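Local coordinates for protein cytidylyltransferase (Leptospira borgpetersenii serovar Hardjo-bovis, PDB 6OEW) that probably acts as a metal-binding nucleotidyltransferase that transfers cytidylyl groups, at residues Gly12-Ala17 and Gln88-Ala93. Numbering follows the deposited sequence.
Sequences GILIQA and QRYLDA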
loop_
_atom_site.group_PDB
_atom_site.type_symbol
_atom_site.label_atom_id
_atom_site.label_comp_id
_atom_site.label_asym_id
_atom_site.label_seq_id
_atom_site.Cartn_x
_atom_site.Cartn_y
_atom_site.Cartn_z
ATOM N N GLY A 12 7.795 7.936 -6.817
ATOM C CA GLY A 12 8.273 7.305 -5.605
ATOM C C GLY A 12 7.219 6.386 -5.018
ATOM O O GLY A 12 6.050 6.768 -4.950
ATOM N N ILE A 13 7.590 5.170 -4.633
ATOM C CA ILE A 13 6.670 4.272 -3.933
ATOM C C ILE A 13 6.954 4.413 -2.438
ATOM O O ILE A 13 7.989 3.955 -1.938
ATOM C CB ILE A 13 6.805 2.816 -4.399
ATOM C CG1 ILE A 13 6.548 2.673 -5.895
ATOM C CG2 ILE A 13 5.807 1.926 -3.599
ATOM C CD1 ILE A 13 6.910 1.299 -6.441
ATOM N N LEU A 14 6.042 5.074 -1.722
ATOM C CA LEU A 14 6.260 5.485 -0.342
ATOM C C LEU A 14 5.326 4.657 0.529
ATOM O O LEU A 14 4.105 4.858 0.505
ATOM C CB LEU A 14 6.005 6.981 -0.168
ATOM C CG LEU A 14 6.806 7.920 -1.055
ATOM C CD1 LEU A 14 6.700 9.324 -0.499
ATOM C CD2 LEU A 14 8.262 7.478 -1.176
ATOM N N ILE A 15 5.901 3.715 1.278
ATOM C CA ILE A 15 5.139 2.744 2.055
ATOM C C ILE A 15 5.152 3.158 3.515
ATOM O O ILE A 15 6.209 3.155 4.166
ATOM C CB ILE A 15 5.719 1.332 1.913
ATOM C CG1 ILE A 15 5.982 0.995 0.444
ATOM C CG2 ILE A 15 4.791 0.294 2.573
ATOM C CD1 ILE A 15 6.948 -0.125 0.334
ATOM N N GLN A 16 3.980 3.453 4.060
ATOM C CA GLN A 16 3.890 3.742 5.483
ATOM C C GLN A 16 3.742 2.443 6.266
ATOM O O GLN A 16 2.924 1.578 5.929
ATOM C CB GLN A 16 2.733 4.700 5.780
ATOM C CG GLN A 16 1.380 4.192 5.338
ATOM C CD GLN A 16 0.255 5.083 5.826
ATOM O OE1 GLN A 16 -0.145 6.022 5.150
ATOM N NE2 GLN A 16 -0.255 4.787 7.024
ATOM N N ALA A 17 4.570 2.286 7.293
ATOM C CA ALA A 17 4.531 1.068 8.091
ATOM C C ALA A 17 5.050 1.400 9.474
ATOM O O ALA A 17 5.943 2.236 9.621
ATOM C CB ALA A 17 5.388 -0.053 7.490
ATOM N N GLN A 88 2.232 15.057 7.016
ATOM C CA GLN A 88 3.573 15.598 7.227
ATOM C C GLN A 88 4.637 14.552 6.928
ATOM O O GLN A 88 5.676 14.876 6.341
ATOM C CB GLN A 88 3.749 16.123 8.654
ATOM C CG GLN A 88 5.132 16.778 8.873
ATOM C CD GLN A 88 5.520 16.941 10.351
ATOM O OE1 GLN A 88 6.095 16.033 10.975
ATOM N NE2 GLN A 88 5.218 18.110 10.908
ATOM N N ARG A 89 4.416 13.303 7.344
ATOM C CA ARG A 89 5.406 12.261 7.073
ATOM C C ARG A 89 5.602 12.064 5.571
ATOM O O ARG A 89 6.742 11.930 5.100
ATOM C CB ARG A 89 4.996 10.941 7.722
ATOM C CG ARG A 89 6.177 9.985 7.928
ATOM C CD ARG A 89 5.751 8.526 8.150
ATOM N NE ARG A 89 4.916 8.387 9.344
ATOM C CZ ARG A 89 4.292 7.262 9.673
ATOM N NH1 ARG A 89 4.430 6.172 8.901
ATOM N NH2 ARG A 89 3.543 7.223 10.781
ATOM N N TYR A 90 4.502 12.043 4.803
ATOM C CA TYR A 90 4.617 11.855 3.353
ATOM C C TYR A 90 5.174 13.096 2.679
ATOM O O TYR A 90 5.921 12.997 1.695
ATOM C CB TYR A 90 3.265 11.510 2.738
ATOM C CG TYR A 90 3.024 10.038 2.657
ATOM C CD1 TYR A 90 2.620 9.327 3.783
ATOM C CD2 TYR A 90 3.220 9.344 1.462
ATOM C CE1 TYR A 90 2.408 7.970 3.728
ATOM C CE2 TYR A 90 3.012 7.984 1.393
ATOM C CZ TYR A 90 2.613 7.304 2.538
ATOM O OH TYR A 90 2.410 5.943 2.465
ATOM N N LEU A 91 4.795 14.278 3.164
ATOM C CA LEU A 91 5.304 15.500 2.551
ATOM C C LEU A 91 6.798 15.649 2.830
ATOM O O LEU A 91 7.577 15.975 1.928
ATOM C CB LEU A 91 4.508 16.705 3.057
ATOM C CG LEU A 91 4.697 18.043 2.355
ATOM C CD1 LEU A 91 4.530 17.885 0.856
ATOM C CD2 LEU A 91 3.723 19.065 2.898
ATOM N N ASP A 92 7.221 15.378 4.071
ATOM C CA ASP A 92 8.648 15.383 4.397
ATOM C C ASP A 92 9.422 14.418 3.489
ATOM O O ASP A 92 10.455 14.775 2.906
ATOM C CB ASP A 92 8.865 14.978 5.860
ATOM C CG ASP A 92 8.520 16.072 6.881
ATOM O OD1 ASP A 92 8.257 17.227 6.521
ATOM O OD2 ASP A 92 8.510 15.732 8.092
ATOM N N ALA A 93 8.931 13.181 3.371
ATOM C CA ALA A 93 9.631 12.174 2.583
ATOM C C ALA A 93 9.686 12.563 1.110
ATOM O O ALA A 93 10.736 12.440 0.469
ATOM C CB ALA A 93 8.951 10.816 2.740
#
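Arg-89 meets the end of strand 12-16 with its guanidinium: NH1 comes to 3.8 Å from Gln-16 CB, while Ala-17 N lies farther off at the edge of the group, near its plane. CG stands anti to the backbone N (chi1 -159°) and the chain bends at chi3, which turns the guanidinium toward backbone carbonyls in strand 54-59 and after strand 77-81; NE donates a hydrogen bond to Ser-82 O, and NH1 and NH2 make weak bonds to Leu-57 O and Ala-83 O.

Tyr-90 makes the largest single contribution. Its ring reaches in from the helix so that OH donates a 2.8 Å hydrogen bond to Leu-14 O, well above the carbonyl plane and at a C=O...O angle of 130°. The two side chains run past each other in opposite directions, bringing Leu-14 CB to 3.5 Å from Tyr-90 CE2. At the other side of the ring, Gln-16 crosses it nearly at a right angle, its amide plane turned 49° from the ring, with OE1 3.5 Å from Tyr-90 CE1. That oxygen accepts a hydrogen bond from Arg-104 of the adjacent strand 101-106, which helps to fix the amide.

Ala-93, one turn on, closes the apolar end with CB 4.2 Å from Leu-14 CD1. Ile-13 and Ile-15 point the opposite way, Ile-15 onto helix 37-45. Gln-16, ending the strand, lies about 7 Å, between side chains, from Asp-108, which binds magnesium in this protein. Helix 86-96 is the beta-alpha-beta crossover between parallel strands 77-81 and 101-106, passing over strands 54-59 and 11-16, consistent with a Rossmann-like GT-A fold.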